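Local coordinates for SusD-like protein BACOVA_02651 (Bacteroides ovatus, PDB 5E75), which binds polysaccharide at the cell surface and probably captures xyloglucan before its transport into the periplasm for degradation, at residues Y14-L20 with S100-K106; G129-L133 with L148-V154; E209-Q213 with Y367-C371; F305-Y310 with Y321-G325. All blocks are in the same frame, centred on the assembly; numbering follows the deposited sequence.

The four contacts lie well apart in one chain of the SusD family, a protein with far more helix than strand. Contact 1 joins the starts of helices 17-24 and 103-125 at the surface. The loop after helix 103-125 then enters contact 2, where it meets the start of helix 151-168; the two centres are about 33 Å apart. Contact 3 packs helix 205-221 against helix 360-372, with its centre about 25 Å from that of contact 2. Contact 4 belongs to the connection between those two helices, about 39 Å from contact 3 between centres. Contact 3 therefore brings together helices separated by a long excursion that includes the small two-stranded sheet of contact 4.

Contact 1: residues Y14-L20 with S100-K106; sequences YTSDEAL and SVSEAAK
With chi1 at -70°, the carboxylate of Asp-17 stands beside its own backbone N and reaches Ser-102, whose OG lies between its N and carbonyl carbon (chi1 70°). The two residues meet through a pair of bonds. Ser-102 N gives a nearly straight bond to the syn lone pair of Asp-17 OD1, 2.8 Å long. Ser-102 OG donates to Asp-17 OD2 at 2.7 Å, also on the syn side but 30° out of the carboxylate plane. Ser-102 is the N-cap residue of helix 103-125, and its OG also accepts the capping bond from Ala-105 N at 3.1 Å. Ser-16 caps helix 17-24 in the same way, through OG to Ala-19 N.

Apolar groups fill in around this clasp. Ala-105 CB presses on the carboxylate carbon, CG of Asp-17, at 3.3 Å. Val-101 divides its branches: CG2 rests against Tyr-14 O at 3.3 Å, while CG1 meets Leu-20 CD2 at 4.0 Å, the two side chains crossing at about a right angle. A water accepts from Asp-17 N and donates to Ser-100 O. Ser-100 OG lies 2.7 Å from Thr-15 O, but Gln-98 O competes for its proton. Behind the contact, Tyr-14 bonds through its backbone to Gln-96 and Gln-98 and packs on helix 70-95.

One carboxylate thus ties two helix starts together. Each oxygen has a donor from Ser-102, which holds the group's rotation. The amino-terminal end of helix 103-125 would be expected to stabilise the negative charge of Asp-17.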
# COMPACT_ATOMS: atom_id res chain seq x y z
N TYR A 14 15.79 -28.72 -9.71
CA TYR A 14 16.65 -27.55 -9.88
C TYR A 14 18.10 -27.95 -9.61
O TYR A 14 18.42 -28.44 -8.53
CB TYR A 14 16.20 -26.42 -8.93
CG TYR A 14 14.73 -26.11 -9.05
CD1 TYR A 14 14.23 -25.44 -10.16
CD2 TYR A 14 13.83 -26.50 -8.07
CE1 TYR A 14 12.88 -25.17 -10.29
CE2 TYR A 14 12.48 -26.23 -8.18
CZ TYR A 14 12.01 -25.57 -9.30
OH TYR A 14 10.66 -25.30 -9.44
N THR A 15 18.96 -27.74 -10.60
CA THR A 15 20.34 -28.20 -10.53
C THR A 15 21.35 -27.04 -10.51
O THR A 15 22.56 -27.27 -10.51
CB THR A 15 20.68 -29.15 -11.70
OG1 THR A 15 20.68 -28.43 -12.94
CG2 THR A 15 19.66 -30.29 -11.78
N SER A 16 20.85 -25.81 -10.48
CA SER A 16 21.72 -24.65 -10.31
C SER A 16 21.01 -23.58 -9.49
O SER A 16 19.78 -23.58 -9.40
CB SER A 16 22.15 -24.06 -11.66
OG SER A 16 21.09 -23.39 -12.32
N ASP A 17 21.79 -22.68 -8.92
CA ASP A 17 21.23 -21.56 -8.17
C ASP A 17 20.32 -20.73 -9.08
O ASP A 17 19.23 -20.32 -8.66
CB ASP A 17 22.35 -20.69 -7.60
CG ASP A 17 23.10 -21.37 -6.47
OD1 ASP A 17 22.80 -22.54 -6.17
OD2 ASP A 17 24.00 -20.73 -5.90
N GLU A 18 20.72 -20.53 -10.33
CA GLU A 18 19.94 -19.71 -11.25
C GLU A 18 18.59 -20.36 -11.60
O GLU A 18 17.58 -19.67 -11.74
CB GLU A 18 20.74 -19.41 -12.52
CG GLU A 18 21.92 -18.48 -12.26
CD GLU A 18 23.18 -19.20 -11.82
OE1 GLU A 18 23.15 -20.44 -11.63
OE2 GLU A 18 24.21 -18.52 -11.69
N ALA A 19 18.57 -21.69 -11.68
CA ALA A 19 17.34 -22.40 -11.96
C ALA A 19 16.37 -22.23 -10.80
O ALA A 19 15.17 -22.05 -10.99
CB ALA A 19 17.61 -23.88 -12.22
N LEU A 20 16.90 -22.28 -9.58
CA LEU A 20 16.06 -22.12 -8.41
C LEU A 20 15.51 -20.70 -8.37
O LEU A 20 14.36 -20.48 -8.01
CB LEU A 20 16.85 -22.43 -7.14
CG LEU A 20 16.11 -22.23 -5.83
CD1 LEU A 20 14.82 -23.05 -5.78
CD2 LEU A 20 17.00 -22.60 -4.66
N SER A 100 24.31 -29.57 -6.42
CA SER A 100 24.94 -28.42 -7.08
C SER A 100 24.31 -27.06 -6.73
O SER A 100 24.88 -26.02 -7.03
CB SER A 100 24.95 -28.63 -8.59
OG SER A 100 23.73 -29.19 -9.03
N VAL A 101 23.15 -27.08 -6.07
CA VAL A 101 22.54 -25.85 -5.56
C VAL A 101 23.15 -25.50 -4.21
O VAL A 101 23.23 -26.34 -3.31
CB VAL A 101 21.02 -26.01 -5.43
CG1 VAL A 101 20.40 -24.72 -4.96
CG2 VAL A 101 20.41 -26.43 -6.77
N SER A 102 23.58 -24.25 -4.05
CA SER A 102 24.29 -23.82 -2.85
C SER A 102 23.37 -23.55 -1.66
O SER A 102 22.19 -23.24 -1.83
CB SER A 102 25.09 -22.54 -3.12
OG SER A 102 24.23 -21.42 -3.30
N GLU A 103 23.91 -23.66 -0.45
CA GLU A 103 23.15 -23.34 0.75
C GLU A 103 22.76 -21.86 0.75
O GLU A 103 21.66 -21.52 1.21
CB GLU A 103 23.94 -23.74 2.00
CG GLU A 103 23.29 -23.36 3.34
CD GLU A 103 22.04 -24.19 3.67
OE1 GLU A 103 21.62 -25.04 2.87
OE2 GLU A 103 21.47 -23.96 4.76
N ALA A 104 23.61 -20.98 0.24
CA ALA A 104 23.26 -19.58 0.11
C ALA A 104 21.99 -19.41 -0.70
O ALA A 104 21.09 -18.67 -0.32
CB ALA A 104 24.41 -18.80 -0.54
N ALA A 105 21.89 -20.12 -1.81
CA ALA A 105 20.73 -19.99 -2.67
C ALA A 105 19.49 -20.61 -2.03
O ALA A 105 18.38 -20.07 -2.16
CB ALA A 105 21.01 -20.60 -4.01
N LYS A 106 19.65 -21.73 -1.34
CA LYS A 106 18.51 -22.40 -0.73
C LYS A 106 17.90 -21.54 0.37
O LYS A 106 16.68 -21.35 0.42
CB LYS A 106 18.93 -23.78 -0.19
CG LYS A 106 19.16 -24.78 -1.30
CD LYS A 106 19.12 -26.21 -0.79
CE LYS A 106 20.47 -26.74 -0.54
NZ LYS A 106 20.37 -28.15 -0.07
O HOH W 1 24.67 -23.49 -8.87

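Contact 2: residues G129-L133 with L148-V154; sequences GPVIL and LNREEDV
The loop 129-133 runs alongside 148-150, the turn that leads into helix 151-168, and the two segments come closest at Ile-132 CA and Leu-148 CA, 4.5 Å apart. Asn-149 N donates to Val-131 O at 2.9 Å. Gly-129, with phi at 88°, has a backbone shape suited to glycine.

Asn-149 makes a second link with its side chain. Its CG sits beside its own N (chi1 -62°), which carries OD1 to Leu-133 N. The bond from Leu-133 N to Asn-149 OD1 is 3.0 Å long, with the donor in the carbonyl plane of the amide. Asn-149 ND2 is taken by Val-513 O. Leu-133 then spreads over the helix start: CD1 touches Asp-153 CB at 3.8 Å, and CD2 reaches Val-154 CG2 at 4.1 Å. Val-154 CG2 also meets Val-131 CG2 at 3.9 Å. On the other flank, Leu-148 CD2 packs on Val-131 CA at 3.6 Å. The extended Glu-151 lies by the proline ring, with OE2 3.5 Å from Pro-130 CD. The Glu-151 carboxylate is held from outside, OE1 by Trp-197 NE1 and OE2 by a salt bridge to Arg-430.

Within the helix start, Asp-153 OD2 accepts from Arg-150 N and NE, while OD1 takes NH2, a side-on grip by the guanidinium.

The chemistry is that of a buried loop joined to a helix start by one asparagine. Its backbone N-H and its amide oxygen, bonded to residues two apart, fix the course of the loop over an apolar layer.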
# COMPACT_ATOMS: atom_id res chain seq x y z
N GLY A 129 -8.35 -9.34 10.25
CA GLY A 129 -7.92 -9.63 11.61
C GLY A 129 -7.53 -11.10 11.70
O GLY A 129 -6.54 -11.49 11.10
N PRO A 130 -8.31 -11.93 12.42
CA PRO A 130 -8.01 -13.36 12.42
C PRO A 130 -8.04 -13.93 11.02
O PRO A 130 -8.93 -13.60 10.22
CB PRO A 130 -9.14 -13.95 13.28
CG PRO A 130 -9.62 -12.81 14.13
CD PRO A 130 -9.47 -11.60 13.26
N VAL A 131 -7.08 -14.79 10.71
CA VAL A 131 -7.07 -15.52 9.43
C VAL A 131 -6.48 -16.91 9.69
O VAL A 131 -6.02 -17.18 10.80
CB VAL A 131 -6.26 -14.77 8.32
CG1 VAL A 131 -6.99 -13.51 7.87
CG2 VAL A 131 -4.86 -14.45 8.78
N ILE A 132 -6.52 -17.79 8.69
CA ILE A 132 -6.01 -19.15 8.85
C ILE A 132 -4.51 -19.16 8.54
O ILE A 132 -4.10 -18.83 7.42
CB ILE A 132 -6.73 -20.11 7.89
CG1 ILE A 132 -8.24 -20.07 8.16
CG2 ILE A 132 -6.21 -21.52 8.05
CD1 ILE A 132 -9.09 -20.71 7.08
N LEU A 133 -3.70 -19.54 9.52
CA LEU A 133 -2.25 -19.69 9.34
C LEU A 133 -1.93 -21.05 8.76
O LEU A 133 -2.43 -22.08 9.24
CB LEU A 133 -1.55 -19.50 10.69
CG LEU A 133 -1.69 -18.09 11.28
CD1 LEU A 133 -1.11 -18.08 12.69
CD2 LEU A 133 -1.00 -17.05 10.40
N LEU A 148 -9.94 -20.34 12.03
CA LEU A 148 -9.17 -19.12 12.12
C LEU A 148 -8.20 -19.18 13.29
O LEU A 148 -8.47 -19.85 14.29
CB LEU A 148 -10.12 -17.95 12.35
CG LEU A 148 -11.09 -17.63 11.21
CD1 LEU A 148 -12.26 -16.80 11.75
CD2 LEU A 148 -10.35 -16.88 10.14
N ASN A 149 -7.09 -18.46 13.17
CA ASN A 149 -6.19 -18.25 14.29
C ASN A 149 -6.26 -16.82 14.81
O ASN A 149 -6.68 -15.91 14.08
CB ASN A 149 -4.77 -18.62 13.87
CG ASN A 149 -4.65 -20.07 13.47
OD1 ASN A 149 -4.36 -20.40 12.31
ND2 ASN A 149 -4.90 -20.96 14.42
N ARG A 150 -5.86 -16.61 16.06
CA ARG A 150 -6.06 -15.31 16.71
C ARG A 150 -5.12 -14.25 16.16
O ARG A 150 -4.07 -14.56 15.63
CB ARG A 150 -5.82 -15.44 18.21
CG ARG A 150 -6.68 -16.49 18.90
CD ARG A 150 -6.18 -16.75 20.32
NE ARG A 150 -4.82 -17.26 20.27
CZ ARG A 150 -4.13 -17.71 21.31
NH1 ARG A 150 -4.67 -17.73 22.52
NH2 ARG A 150 -2.89 -18.16 21.13
N GLU A 151 -5.53 -12.99 16.26
CA GLU A 151 -4.69 -11.89 15.85
C GLU A 151 -3.27 -11.99 16.44
O GLU A 151 -2.29 -11.75 15.73
CB GLU A 151 -5.37 -10.55 16.20
CG GLU A 151 -6.63 -10.30 15.36
CD GLU A 151 -7.41 -9.05 15.73
OE1 GLU A 151 -6.94 -8.24 16.56
OE2 GLU A 151 -8.52 -8.86 15.19
N GLU A 152 -3.13 -12.35 17.72
CA GLU A 152 -1.80 -12.45 18.30
C GLU A 152 -0.97 -13.56 17.65
O GLU A 152 0.24 -13.39 17.49
CB GLU A 152 -1.83 -12.64 19.84
CG GLU A 152 -2.18 -11.37 20.63
CD GLU A 152 -1.20 -10.22 20.36
OE1 GLU A 152 0.02 -10.47 20.48
OE2 GLU A 152 -1.66 -9.10 20.02
N ASP A 153 -1.60 -14.67 17.29
CA ASP A 153 -0.91 -15.75 16.58
C ASP A 153 -0.39 -15.26 15.24
O ASP A 153 0.72 -15.60 14.83
CB ASP A 153 -1.84 -16.94 16.29
CG ASP A 153 -2.34 -17.66 17.53
OD1 ASP A 153 -1.53 -18.11 18.36
OD2 ASP A 153 -3.58 -17.85 17.61
N VAL A 154 -1.23 -14.49 14.53
CA VAL A 154 -0.89 -14.00 13.20
C VAL A 154 0.32 -13.08 13.32
O VAL A 154 1.29 -13.23 12.57
CB VAL A 154 -2.09 -13.31 12.52
CG1 VAL A 154 -1.69 -12.80 11.13
CG2 VAL A 154 -3.25 -14.28 12.37

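Contact 3: residues E209-Q213 with Y367-C371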
# COMPACT_ATOMS: atom_id res chain seq x y z
N GLU A 209 10.74 -0.33 21.35
CA GLU A 209 12.19 -0.43 21.31
C GLU A 209 12.65 -1.26 20.12
O GLU A 209 13.56 -0.89 19.41
CB GLU A 209 12.72 -1.01 22.63
CG GLU A 209 14.22 -1.23 22.66
CD GLU A 209 15.02 0.04 22.45
OE1 GLU A 209 14.49 1.14 22.74
OE2 GLU A 209 16.17 -0.06 21.98
N LEU A 210 12.01 -2.41 19.91
CA LEU A 210 12.34 -3.24 18.76
C LEU A 210 12.08 -2.54 17.41
O LEU A 210 12.90 -2.60 16.51
CB LEU A 210 11.59 -4.57 18.84
CG LEU A 210 12.11 -5.52 19.92
CD1 LEU A 210 11.08 -6.61 20.24
CD2 LEU A 210 13.41 -6.13 19.50
N ALA A 211 10.95 -1.84 17.29
CA ALA A 211 10.67 -1.06 16.08
C ALA A 211 11.77 -0.03 15.83
O ALA A 211 12.24 0.15 14.71
CB ALA A 211 9.32 -0.38 16.21
N ARG A 212 12.19 0.65 16.90
CA ARG A 212 13.28 1.62 16.76
C ARG A 212 14.59 0.96 16.35
O ARG A 212 15.32 1.49 15.52
CB ARG A 212 13.51 2.39 18.07
CG ARG A 212 12.43 3.41 18.38
CD ARG A 212 12.85 4.31 19.52
NE ARG A 212 13.03 3.61 20.78
CZ ARG A 212 12.10 3.49 21.73
NH1 ARG A 212 10.89 4.00 21.56
NH2 ARG A 212 12.38 2.85 22.86
N GLN A 213 14.90 -0.18 16.95
CA GLN A 213 16.14 -0.85 16.61
C GLN A 213 16.19 -1.27 15.14
O GLN A 213 17.17 -1.03 14.46
CB GLN A 213 16.34 -2.06 17.52
CG GLN A 213 16.71 -1.69 18.94
CD GLN A 213 16.92 -2.92 19.79
OE1 GLN A 213 16.04 -3.32 20.56
NE2 GLN A 213 18.09 -3.54 19.66
N TYR A 367 10.19 4.95 11.87
CA TYR A 367 11.17 5.24 12.91
C TYR A 367 10.71 6.45 13.74
O TYR A 367 10.73 6.41 14.98
CB TYR A 367 12.53 5.50 12.27
CG TYR A 367 13.69 5.71 13.23
CD1 TYR A 367 13.68 5.20 14.52
CD2 TYR A 367 14.81 6.41 12.82
CE1 TYR A 367 14.75 5.40 15.38
CE2 TYR A 367 15.88 6.62 13.68
CZ TYR A 367 15.84 6.11 14.95
OH TYR A 367 16.91 6.33 15.80
N ALA A 368 10.26 7.51 13.08
CA ALA A 368 9.79 8.69 13.78
C ALA A 368 8.65 8.36 14.73
O ALA A 368 8.62 8.81 15.89
CB ALA A 368 9.36 9.78 12.80
N GLU A 369 7.69 7.57 14.26
CA GLU A 369 6.52 7.24 15.07
C GLU A 369 6.93 6.37 16.26
O GLU A 369 6.39 6.50 17.36
CB GLU A 369 5.44 6.55 14.21
CG GLU A 369 4.13 6.30 14.91
CD GLU A 369 3.02 5.76 14.00
OE1 GLU A 369 3.19 5.77 12.77
OE2 GLU A 369 1.98 5.35 14.54
N ALA A 370 7.89 5.47 16.04
CA ALA A 370 8.37 4.62 17.13
C ALA A 370 9.16 5.43 18.17
O ALA A 370 9.15 5.08 19.35
CB ALA A 370 9.19 3.46 16.60
N CYS A 371 9.83 6.50 17.73
CA CYS A 371 10.49 7.41 18.67
C CYS A 371 9.48 8.26 19.45
O CYS A 371 9.66 8.50 20.66
CB CYS A 371 11.50 8.30 17.94
SG CYS A 371 12.95 7.45 17.35
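Helices 209-213 and 367-371 run roughly antiparallel, at 147°, with their axes 8.7 Å apart at closest approach. Two alanines face each other where the helices meet, and Ala-211 CB touches Ala-370 CB at 3.9 Å. Arg-212 carries most of the remaining contact. Its chain lies along the neighbouring helix: Arg-212 CG packs on Ala-370 CB at 3.7 Å, and Arg-212 CD sits 3.8 Å from Cys-371 SG. A bend at chi3 (-64°) then turns the guanidinium so that Arg-212 NH1 donates to Ala-370 O at 3.0 Å. The oxygen lies at the edge of the guanidinium, near its plane, but NH1 is tilted 33° from the carbonyl plane. On the far side, Arg-212 NH2 forms a salt bridge of 2.7 Å with Glu-209 OE1, one turn earlier. Glu-209 CA lies over one face of the group. Tyr-367 brings CE1 to 4.0 Å from Arg-212 O, and its ring continues onto Ala-215, Ser-216 and Cys-219 of helix 205-221.

Small residues therefore let the helices close in, and Arg-212 bridges them. Glu-209 steadies the guanidinium and would offset its charge, while NH1 serves a carbonyl of the opposite helix.

Contact 4: residues F305-Y310 with Y321-G325; sequences FTKGSY and YTYKG
Tyr-323, Tyr-321 and Phe-305 bury the most surface here and form an aromatic cluster. Phe-305 CB sits over one face of the Tyr-323 ring, a CH-pi contact with CB 4.0 Å from the ring centroid. The opposite face is covered by Gly-325 N, 3.5 Å above the plane. At the edge of the ring, Tyr-323 CD2 meets Thr-306 C at 3.3 Å. Tyr-323 CG stands anti to the backbone N (chi1 175°), which brings the ring edge to the backbone of Thr-306 and Lys-307 in the turn. The Tyr-321 ring turns its edge to the face of Phe-305 in an offset edge-to-face pair, with centroids 5.6 Å apart and planes at 79°. The hydroxyls of both tyrosines bond beyond the contact, Tyr-321 to Glu-271 and Tyr-323 to Ala-327 N.

The backbone of Tyr-323 is gripped too. Tyr-323 O accepts from Gly-308 N at 2.8 Å, and Tyr-323 N donates to Ser-309 O at 3.1 Å. Gly-308 belongs to a type II turn from Thr-306 to Ser-309. Next along, Tyr-310 and Thr-322 form a non-hydrogen-bonded antiparallel pair, and Thr-322 OG1 lies at the edge of the Tyr-310 ring, 3.5 Å from CD1. Lys-307 lays its aliphatic chain against Gly-325 O, which is buried with no polar partner.

The small hairpin thus combines two backbone bonds with ring packing on one side. Tyr-323 takes part in both, so its ring position is tied to the turn.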
# COMPACT_ATOMS: atom_id res chain seq x y z
N PHE A 305 -3.95 14.77 -10.63
CA PHE A 305 -4.07 15.93 -11.53
C PHE A 305 -5.01 16.94 -10.87
O PHE A 305 -6.04 16.55 -10.36
CB PHE A 305 -4.66 15.51 -12.86
CG PHE A 305 -3.80 14.56 -13.67
CD1 PHE A 305 -2.68 15.03 -14.35
CD2 PHE A 305 -4.13 13.21 -13.79
CE1 PHE A 305 -1.91 14.18 -15.12
CE2 PHE A 305 -3.35 12.36 -14.56
CZ PHE A 305 -2.25 12.85 -15.22
N THR A 306 -4.67 18.23 -10.88
CA THR A 306 -5.63 19.27 -10.55
C THR A 306 -5.46 20.39 -11.56
O THR A 306 -4.43 20.48 -12.22
CB THR A 306 -5.48 19.82 -9.11
OG1 THR A 306 -4.16 20.33 -8.91
CG2 THR A 306 -5.79 18.72 -8.07
N LYS A 307 -6.48 21.23 -11.69
CA LYS A 307 -6.56 22.19 -12.79
C LYS A 307 -5.31 23.05 -12.95
O LYS A 307 -4.87 23.70 -12.00
CB LYS A 307 -7.77 23.09 -12.59
CG LYS A 307 -8.08 23.96 -13.80
CD LYS A 307 -9.39 24.69 -13.62
CE LYS A 307 -9.87 25.28 -14.93
NZ LYS A 307 -11.15 26.01 -14.75
N GLY A 308 -4.76 23.05 -14.15
CA GLY A 308 -3.60 23.87 -14.46
C GLY A 308 -2.25 23.24 -14.14
O GLY A 308 -1.22 23.81 -14.48
N SER A 309 -2.24 22.07 -13.50
CA SER A 309 -0.97 21.42 -13.21
C SER A 309 -0.32 20.92 -14.49
O SER A 309 -0.99 20.33 -15.35
CB SER A 309 -1.14 20.26 -12.24
OG SER A 309 -1.48 20.75 -10.94
N TYR A 310 0.98 21.16 -14.59
CA TYR A 310 1.80 20.83 -15.76
C TYR A 310 2.78 19.70 -15.48
O TYR A 310 3.40 19.65 -14.43
CB TYR A 310 2.53 22.08 -16.29
CG TYR A 310 3.49 21.79 -17.43
CD1 TYR A 310 3.03 21.58 -18.73
CD2 TYR A 310 4.84 21.70 -17.20
CE1 TYR A 310 3.91 21.30 -19.75
CE2 TYR A 310 5.72 21.43 -18.22
CZ TYR A 310 5.25 21.22 -19.49
OH TYR A 310 6.16 20.93 -20.50
N TYR A 321 2.16 17.98 -20.66
CA TYR A 321 0.72 17.91 -20.49
C TYR A 321 0.24 18.83 -19.37
O TYR A 321 0.81 18.84 -18.27
CB TYR A 321 0.30 16.47 -20.12
CG TYR A 321 -1.17 16.33 -19.76
CD1 TYR A 321 -2.14 16.32 -20.74
CD2 TYR A 321 -1.57 16.23 -18.45
CE1 TYR A 321 -3.48 16.21 -20.41
CE2 TYR A 321 -2.89 16.11 -18.11
CZ TYR A 321 -3.85 16.11 -19.08
OH TYR A 321 -5.16 16.00 -18.72
N THR A 322 -0.82 19.58 -19.65
CA THR A 322 -1.49 20.38 -18.66
C THR A 322 -2.90 19.83 -18.48
O THR A 322 -3.64 19.69 -19.44
CB THR A 322 -1.60 21.84 -19.11
OG1 THR A 322 -0.29 22.38 -19.29
CG2 THR A 322 -2.33 22.67 -18.08
N TYR A 323 -3.27 19.52 -17.24
CA TYR A 323 -4.63 19.11 -16.96
C TYR A 323 -5.55 20.32 -16.97
O TYR A 323 -5.31 21.29 -16.24
CB TYR A 323 -4.71 18.41 -15.59
CG TYR A 323 -6.11 18.04 -15.18
CD1 TYR A 323 -6.82 17.05 -15.83
CD2 TYR A 323 -6.73 18.69 -14.12
CE1 TYR A 323 -8.12 16.72 -15.45
CE2 TYR A 323 -8.01 18.36 -13.72
CZ TYR A 323 -8.70 17.38 -14.39
OH TYR A 323 -9.98 17.07 -14.00
N LYS A 324 -6.60 20.26 -17.78
CA LYS A 324 -7.48 21.42 -17.97
C LYS A 324 -8.90 21.17 -17.49
O LYS A 324 -9.78 22.02 -17.66
CB LYS A 324 -7.48 21.84 -19.45
CG LYS A 324 -6.12 22.34 -19.88
CD LYS A 324 -6.04 22.59 -21.37
CE LYS A 324 -4.65 23.06 -21.76
NZ LYS A 324 -4.57 23.43 -23.19
N GLY A 325 -9.13 20.01 -16.89
CA GLY A 325 -10.41 19.72 -16.26
C GLY A 325 -10.56 20.41 -14.92
O GLY A 325 -9.71 21.21 -14.52